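PDB 2VSO: eukaryotic initiation factor 4F subunit p150 from Saccharomyces cerevisiae, which is a component of the cap-interacting eIF4F complex, where the translation apparatus starts to assemble, and stimulates translation through PAB1, this chain being its eIF4A-binding middle domain. Local coordinates for residues L176-G181 with V217-N222; Q227-S232 with E275-K280; N255-A260 with K269-K274. All blocks are in the same frame, centred on the assembly; numbering follows the deposited sequence.

Contact 1 (L176-G181 with V217-N222); sequences LVRFIG and VVELLN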
# COMPACT_ATOMS: atom_id res chain seq x y z
N LEU C 176 11.13 -3.92 14.71
CA LEU C 176 12.51 -3.83 15.18
C LEU C 176 13.43 -4.89 14.58
O LEU C 176 14.51 -4.55 14.11
CB LEU C 176 12.57 -3.87 16.70
CG LEU C 176 13.95 -4.21 17.25
CD1 LEU C 176 14.84 -2.96 17.35
CD2 LEU C 176 13.79 -4.90 18.59
N VAL C 177 13.00 -6.15 14.58
CA VAL C 177 13.81 -7.21 13.98
C VAL C 177 14.14 -6.81 12.56
O VAL C 177 15.23 -7.05 12.05
CB VAL C 177 13.10 -8.58 13.94
CG1 VAL C 177 12.84 -9.11 15.34
CG2 VAL C 177 11.83 -8.44 13.20
N ARG C 178 13.17 -6.15 11.94
CA ARG C 178 13.32 -5.69 10.58
C ARG C 178 14.39 -4.63 10.50
O ARG C 178 15.23 -4.64 9.60
CB ARG C 178 12.00 -5.13 10.08
CG ARG C 178 12.18 -4.29 8.86
CD ARG C 178 10.91 -4.11 8.09
NE ARG C 178 11.31 -3.86 6.72
CZ ARG C 178 10.51 -3.86 5.67
NH1 ARG C 178 9.21 -4.09 5.83
NH2 ARG C 178 11.00 -3.63 4.47
N PHE C 179 14.34 -3.72 11.47
CA PHE C 179 15.26 -2.60 11.55
C PHE C 179 16.68 -3.06 11.89
O PHE C 179 17.65 -2.55 11.34
CB PHE C 179 14.75 -1.60 12.58
CG PHE C 179 15.57 -0.36 12.67
CD1 PHE C 179 15.78 0.43 11.57
CD2 PHE C 179 16.13 0.02 13.88
CE1 PHE C 179 16.54 1.59 11.66
CE2 PHE C 179 16.88 1.17 13.97
CZ PHE C 179 17.08 1.96 12.86
N ILE C 180 16.78 -4.03 12.78
CA ILE C 180 18.04 -4.70 13.04
C ILE C 180 18.65 -5.15 11.73
O ILE C 180 19.86 -4.97 11.50
CB ILE C 180 17.86 -5.96 13.91
CG1 ILE C 180 17.26 -5.63 15.27
CG2 ILE C 180 19.18 -6.69 14.04
CD1 ILE C 180 17.97 -4.58 16.03
N GLY C 181 17.82 -5.77 10.88
CA GLY C 181 18.27 -6.38 9.64
C GLY C 181 18.86 -5.37 8.68
O GLY C 181 19.78 -5.66 7.93
N VAL C 217 10.50 -13.37 9.08
CA VAL C 217 11.68 -14.20 8.88
C VAL C 217 12.16 -14.19 7.44
O VAL C 217 13.35 -14.02 7.18
CB VAL C 217 11.45 -15.66 9.31
CG1 VAL C 217 12.76 -16.28 9.74
CG2 VAL C 217 10.49 -15.71 10.46
N VAL C 218 11.22 -14.40 6.52
CA VAL C 218 11.52 -14.39 5.09
C VAL C 218 12.17 -13.07 4.70
O VAL C 218 13.26 -13.05 4.15
CB VAL C 218 10.26 -14.66 4.21
CG1 VAL C 218 10.54 -14.32 2.77
CG2 VAL C 218 9.82 -16.12 4.34
N GLU C 219 11.49 -11.97 5.01
CA GLU C 219 12.03 -10.66 4.69
C GLU C 219 13.42 -10.44 5.28
O GLU C 219 14.28 -9.85 4.62
CB GLU C 219 11.08 -9.55 5.12
CG GLU C 219 9.76 -9.56 4.39
CD GLU C 219 8.75 -8.62 5.01
OE1 GLU C 219 9.05 -8.04 6.08
OE2 GLU C 219 7.65 -8.44 4.44
N LEU C 220 13.64 -10.92 6.50
CA LEU C 220 14.96 -10.83 7.13
C LEU C 220 16.00 -11.68 6.40
O LEU C 220 17.06 -11.20 6.04
CB LEU C 220 14.86 -11.24 8.59
CG LEU C 220 16.12 -11.04 9.44
CD1 LEU C 220 16.53 -9.56 9.52
CD2 LEU C 220 15.88 -11.59 10.82
N LEU C 221 15.67 -12.93 6.15
CA LEU C 221 16.54 -13.78 5.36
C LEU C 221 16.81 -13.24 3.94
O LEU C 221 17.88 -13.45 3.38
CB LEU C 221 15.95 -15.18 5.28
CG LEU C 221 16.04 -15.94 6.59
CD1 LEU C 221 15.06 -17.08 6.59
CD2 LEU C 221 17.46 -16.42 6.79
N ASN C 222 15.84 -12.55 3.36
CA ASN C 222 16.09 -11.95 2.06
C ASN C 222 17.02 -10.75 2.15
O ASN C 222 17.87 -10.55 1.29
CB ASN C 222 14.79 -11.59 1.34
CG ASN C 222 14.21 -12.77 0.57
OD1 ASN C 222 14.86 -13.34 -0.30
ND2 ASN C 222 12.98 -13.13 0.90
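Leu-220 and Glu-219 reach from residues 217-222 toward one face of helix 163-185, where Val-177, Arg-178 and Gly-181 receive them. The two helices run side by side in almost the same direction, their segment axes 9.7 Å apart and inclined by 6°. Before the touching pair comes Val-218, which faces the other flank of its helix and packs on Leu-270 and Ile-273 of helix 264-278. Glu-219 follows, with CB directed at the first segment and an extended chain beyond CG. Its OE1 lies 4.0 Å from NH1 of Arg-178, a long salt bridge in which the oxygen sits over one face of the guanidinium. The two flat groups are turned 52° against each other and no N-H of Arg-178 points at OE1, so charge attraction is what joins them, at the partly exposed border of the contact. Leu-220 is the apolar centre. Its CG stands anti to the backbone N (chi1 -173°), which carries the CD1 methyl across to the neighbouring helix. There CD1 rests on the bare backbone of Gly-181, 3.6 Å from its CA, and lies 3.8 Å from Val-177 O, the carbonyl oxygen that accepts the helical bond from Gly-181 N. Because Gly-181 has no side chain, the backbones draw close here, with 6.1 Å between Gly-181 CA and Leu-220 CA. Met-194, Phe-198 and Leu-201 of helix 191-206 also press on Leu-220. Further along, Asn-222 turns to Ile-273 and Leu-276 of helix 264-278. Near-parallel helices lying side by side, with the connecting helix 191-206 packed against both, are characteristic of the HEAT-type alpha solenoid of MIF4G domains.

Contact 2 (Q227-S232 with E275-K280); sequences QFETDS and ELRHDK
Arg-277 meets Glu-229 in a salt bridge at the surface, and the arginine can be followed outward from its helix. Its CB already heads for residues 227-232, and the chain bends at chi2 (140°) before CD comes within 3.8 Å of Glu-229 OE1. NE is next and faces both carboxylate oxygens, 3.3 Å from Glu-229 OE1 and equally far from Glu-229 OE2. CZ then passes 3.6 Å from Glu-229 OE2, and at the tip NH2 approaches that same oxygen to 3.2 Å. The three hydrogen bonds, NE to each oxygen and NH2 to OE2, are weak and bent, the NE to OE1 one measuring 131° at the hydrogen. Although the guanidinium and carboxylate planes are only 6° apart, OE2 comes obliquely to the guanidinium.

Each group has a stronger polar partner close by. Arg-277 NH2 forms a salt bridge with Asp-247, and Glu-229 OE1 is hydrogen-bonded to Trp-282 NE1, so two acids probably share the arginine's charge. Phe-250 and Trp-282 touch the Arg-277 side chain, while Ser-243 and Leu-246 touch Glu-229. A small polar network, with Asp-247 of helix 242-257 as a member, therefore joins residues 227-232 to helix 264-278, a surface salt bridge between helices of the MIF4G alpha solenoid.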
# COMPACT_ATOMS: atom_id res chain seq x y z
N GLN C 227 24.73 -12.42 3.71
CA GLN C 227 25.76 -11.83 4.55
C GLN C 227 25.97 -12.59 5.86
O GLN C 227 27.10 -12.83 6.27
CB GLN C 227 25.42 -10.37 4.82
CG GLN C 227 26.15 -9.76 5.97
CD GLN C 227 25.72 -8.34 6.24
OE1 GLN C 227 24.77 -7.85 5.64
NE2 GLN C 227 26.42 -7.68 7.15
N PHE C 228 24.87 -12.98 6.49
CA PHE C 228 24.90 -13.73 7.75
C PHE C 228 25.53 -15.10 7.61
O PHE C 228 25.98 -15.69 8.59
CB PHE C 228 23.49 -13.90 8.30
CG PHE C 228 23.45 -14.44 9.69
CD1 PHE C 228 23.99 -13.72 10.75
CD2 PHE C 228 22.86 -15.66 9.95
CE1 PHE C 228 23.95 -14.21 12.04
CE2 PHE C 228 22.81 -16.17 11.24
CZ PHE C 228 23.36 -15.44 12.29
N GLU C 229 25.54 -15.61 6.38
CA GLU C 229 26.07 -16.94 6.12
C GLU C 229 27.41 -17.10 6.82
O GLU C 229 27.67 -18.13 7.44
CB GLU C 229 26.24 -17.14 4.61
CG GLU C 229 26.18 -18.58 4.19
CD GLU C 229 24.84 -19.19 4.50
OE1 GLU C 229 23.84 -18.71 3.94
OE2 GLU C 229 24.78 -20.13 5.31
N THR C 230 28.23 -16.07 6.73
CA THR C 230 29.58 -16.12 7.26
C THR C 230 29.79 -15.11 8.38
O THR C 230 30.17 -13.97 8.13
CB THR C 230 30.58 -15.83 6.15
OG1 THR C 230 30.26 -14.57 5.55
CG2 THR C 230 30.50 -16.90 5.08
N ASP C 231 29.55 -15.52 9.62
CA ASP C 231 29.63 -14.60 10.75
C ASP C 231 29.58 -15.37 12.06
O ASP C 231 28.72 -16.22 12.26
CB ASP C 231 28.51 -13.55 10.67
CG ASP C 231 28.81 -12.30 11.50
OD1 ASP C 231 29.85 -12.28 12.19
OD2 ASP C 231 28.02 -11.34 11.47
N SER C 232 30.53 -15.08 12.95
CA SER C 232 30.65 -15.80 14.21
C SER C 232 30.23 -14.92 15.39
O SER C 232 29.51 -15.37 16.29
CB SER C 232 32.07 -16.30 14.40
N GLU C 275 14.93 -22.46 -1.73
CA GLU C 275 15.60 -22.72 -2.99
C GLU C 275 16.68 -21.70 -3.23
O GLU C 275 17.71 -22.00 -3.81
CB GLU C 275 14.61 -22.71 -4.17
CG GLU C 275 15.32 -22.71 -5.53
CD GLU C 275 14.38 -22.61 -6.72
OE1 GLU C 275 14.84 -22.80 -7.87
OE2 GLU C 275 13.18 -22.35 -6.51
N LEU C 276 16.42 -20.47 -2.78
CA LEU C 276 17.39 -19.40 -2.93
C LEU C 276 18.67 -19.65 -2.14
O LEU C 276 19.75 -19.38 -2.64
CB LEU C 276 16.78 -18.05 -2.55
CG LEU C 276 17.74 -16.86 -2.71
CD1 LEU C 276 18.30 -16.83 -4.11
CD2 LEU C 276 17.05 -15.56 -2.39
N ARG C 277 18.56 -20.17 -0.92
CA ARG C 277 19.73 -20.43 -0.11
C ARG C 277 20.40 -21.74 -0.51
O ARG C 277 21.61 -21.80 -0.66
CB ARG C 277 19.40 -20.40 1.40
CG ARG C 277 20.27 -21.34 2.22
CD ARG C 277 20.70 -20.74 3.55
NE ARG C 277 21.91 -21.36 4.10
CZ ARG C 277 21.91 -22.35 4.99
NH1 ARG C 277 20.76 -22.85 5.43
NH2 ARG C 277 23.05 -22.84 5.44
N HIS C 278 19.59 -22.77 -0.72
CA HIS C 278 20.12 -24.10 -0.96
C HIS C 278 20.55 -24.37 -2.41
O HIS C 278 21.65 -24.87 -2.64
CB HIS C 278 19.10 -25.15 -0.51
CG HIS C 278 19.59 -26.56 -0.67
ND1 HIS C 278 19.24 -27.35 -1.74
CD2 HIS C 278 20.41 -27.30 0.10
CE1 HIS C 278 19.82 -28.53 -1.62
NE2 HIS C 278 20.54 -28.52 -0.51
N ASP C 279 19.69 -24.04 -3.37
CA ASP C 279 19.94 -24.39 -4.77
C ASP C 279 20.64 -23.29 -5.55
O ASP C 279 21.56 -23.56 -6.31
CB ASP C 279 18.64 -24.77 -5.47
CG ASP C 279 17.96 -25.97 -4.86
OD1 ASP C 279 16.72 -25.94 -4.71
OD2 ASP C 279 18.67 -26.95 -4.53
N LYS C 280 20.17 -22.06 -5.39
CA LYS C 280 20.67 -20.94 -6.17
C LYS C 280 21.85 -20.26 -5.48
O LYS C 280 22.58 -19.47 -6.08
CB LYS C 280 19.55 -19.93 -6.45
CG LYS C 280 18.48 -20.42 -7.41
CD LYS C 280 19.09 -20.87 -8.74
CE LYS C 280 18.04 -21.40 -9.72
NZ LYS C 280 17.18 -20.32 -10.27

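Contact 3 (N255-A260 with K269-K274); sequences NIIQTA and KLIDIK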
# COMPACT_ATOMS: atom_id res chain seq x y z
N ASN C 255 10.03 -28.10 7.99
CA ASN C 255 9.01 -28.71 8.82
C ASN C 255 7.70 -27.96 8.66
O ASN C 255 6.68 -28.55 8.34
CB ASN C 255 9.44 -28.70 10.29
CG ASN C 255 8.45 -29.40 11.20
OD1 ASN C 255 7.48 -30.00 10.73
ND2 ASN C 255 8.68 -29.31 12.50
N ILE C 256 7.76 -26.65 8.88
CA ILE C 256 6.57 -25.81 8.78
C ILE C 256 5.85 -25.96 7.44
O ILE C 256 4.63 -26.02 7.39
CB ILE C 256 6.91 -24.34 9.00
CG1 ILE C 256 6.96 -24.04 10.51
CG2 ILE C 256 5.87 -23.45 8.32
CD1 ILE C 256 7.70 -22.77 10.86
N ILE C 257 6.62 -26.01 6.36
CA ILE C 257 6.05 -26.20 5.04
C ILE C 257 5.41 -27.58 4.95
O ILE C 257 4.27 -27.71 4.51
CB ILE C 257 7.13 -26.10 3.94
CG1 ILE C 257 7.63 -24.67 3.77
CG2 ILE C 257 6.59 -26.63 2.63
CD1 ILE C 257 8.95 -24.58 3.04
N GLN C 258 6.14 -28.59 5.40
CA GLN C 258 5.73 -29.98 5.24
C GLN C 258 4.79 -30.48 6.33
O GLN C 258 4.62 -31.68 6.47
CB GLN C 258 6.96 -30.89 5.21
CG GLN C 258 8.02 -30.53 4.18
CD GLN C 258 9.32 -31.28 4.41
OE1 GLN C 258 9.35 -32.26 5.15
NE2 GLN C 258 10.39 -30.82 3.78
N THR C 259 4.19 -29.58 7.11
CA THR C 259 3.24 -30.01 8.14
C THR C 259 2.20 -28.95 8.48
O THR C 259 1.00 -29.20 8.38
CB THR C 259 3.92 -30.45 9.47
OG1 THR C 259 4.70 -29.37 10.01
CG2 THR C 259 4.81 -31.67 9.26
N ALA C 260 2.65 -27.77 8.89
CA ALA C 260 1.74 -26.71 9.31
C ALA C 260 0.75 -26.33 8.22
O ALA C 260 1.00 -26.55 7.03
CB ALA C 260 2.53 -25.49 9.76
N LYS C 269 6.45 -18.31 -0.27
CA LYS C 269 7.59 -17.53 0.22
C LYS C 269 8.67 -18.41 0.84
O LYS C 269 9.85 -18.25 0.56
CB LYS C 269 7.13 -16.47 1.24
CG LYS C 269 6.45 -15.26 0.61
CD LYS C 269 5.76 -14.38 1.66
CE LYS C 269 5.53 -12.98 1.13
NZ LYS C 269 4.88 -13.00 -0.21
N LEU C 270 8.24 -19.35 1.68
CA LEU C 270 9.14 -20.29 2.31
C LEU C 270 9.87 -21.19 1.32
O LEU C 270 11.06 -21.44 1.46
CB LEU C 270 8.38 -21.14 3.32
CG LEU C 270 7.57 -20.37 4.36
CD1 LEU C 270 6.69 -21.30 5.16
CD2 LEU C 270 8.51 -19.60 5.28
N ILE C 271 9.15 -21.69 0.33
CA ILE C 271 9.74 -22.57 -0.66
C ILE C 271 10.77 -21.81 -1.50
O ILE C 271 11.75 -22.39 -1.99
CB ILE C 271 8.65 -23.24 -1.53
CG1 ILE C 271 7.96 -24.34 -0.74
CG2 ILE C 271 9.22 -23.81 -2.81
CD1 ILE C 271 6.59 -24.67 -1.24
N ASP C 272 10.57 -20.51 -1.62
CA ASP C 272 11.47 -19.66 -2.40
C ASP C 272 12.77 -19.23 -1.72
O ASP C 272 13.78 -19.15 -2.40
CB ASP C 272 10.72 -18.47 -2.98
CG ASP C 272 9.73 -18.88 -4.07
OD1 ASP C 272 9.55 -20.10 -4.27
OD2 ASP C 272 9.14 -17.99 -4.71
N ILE C 273 12.77 -18.95 -0.41
CA ILE C 273 14.06 -18.74 0.28
C ILE C 273 14.83 -20.04 0.42
O ILE C 273 16.06 -20.03 0.38
CB ILE C 273 14.00 -18.04 1.68
CG1 ILE C 273 12.60 -18.08 2.26
CG2 ILE C 273 14.59 -16.62 1.63
CD1 ILE C 273 12.38 -19.23 3.20
N LYS C 274 14.11 -21.14 0.59
CA LYS C 274 14.71 -22.47 0.70
C LYS C 274 15.48 -22.82 -0.57
O LYS C 274 16.55 -23.39 -0.51
CB LYS C 274 13.64 -23.51 1.00
CG LYS C 274 14.13 -24.74 1.72
CD LYS C 274 15.18 -25.50 0.94
CE LYS C 274 16.05 -26.33 1.87
NZ LYS C 274 16.99 -27.20 1.11
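Ile-257 is the bump that fits the hollow between Leu-270 and Ile-271. Its CD1 methyl drops into the shallow dip between these two consecutive residues, 3.5 Å from Leu-270 CB on one flank and 3.9 Å from Ile-271 CG1 on the other. The floor of the dip is backbone, for the same methyl lies 3.9 Å from the carbonyl carbon of Leu-270. Behind it, Ile-257 CG1 rests 3.6 Å from Leu-270 CB and 3.8 Å from Leu-270 CD1. Ile-257 and Leu-270 run past one another in opposing directions, so their branches overlap along their length. What aims the isoleucine is its first torsion: CG1 lies beside the backbone N (chi1 -71°), and the chain then runs straight on to CD1.

Helix 242-257 and helix 264-278 follow each other through a short loop, and this contact closes the turn end between them, the two consecutive helices packing as in the HEAT-type alpha solenoid of MIF4G domains. Leu-270 is itself a bump, its CD1 lodged against Ile-256 as well as Ile-257. The CG2 methyl of Ile-256 meets that CD1 at 3.9 Å, the two side chains crossing at about a right angle. Ile-262 of the connecting loop packs on both Ile-256 and Leu-270, and Pro-209 adds a further wall beside Ile-256.

Ile-271, by contrast, lies at the partly exposed border, its CB not aimed at Ile-257, though CG1 is brought close enough to touch it. On the same helix Asp-272 takes no part in this packing; its OD1 pairs instead with a basic side chain of the other protein chain in the assembly.

Overall arrangement
Contact 1 is the buried one, its centre about 8 Å from the chain's centre; contact 3 is partly buried and contact 2 lies at the surface, their centres about 25 and 21 Å from that same point. Helix 211-228 serves contacts 1 and 2, and helix 264-278 serves contacts 2 and 3. Contact 1 also touches both other contacts through the outer flank of helix 211-228. Contact 3 is wholly apolar. Contact 1 joins a leucine-on-backbone core to a long ionic pair at its border, and contact 2 relies on a salt bridge with weak hydrogen bonds. Only contact 3 joins helices that follow each other in the chain; contacts 1 and 2 each skip one.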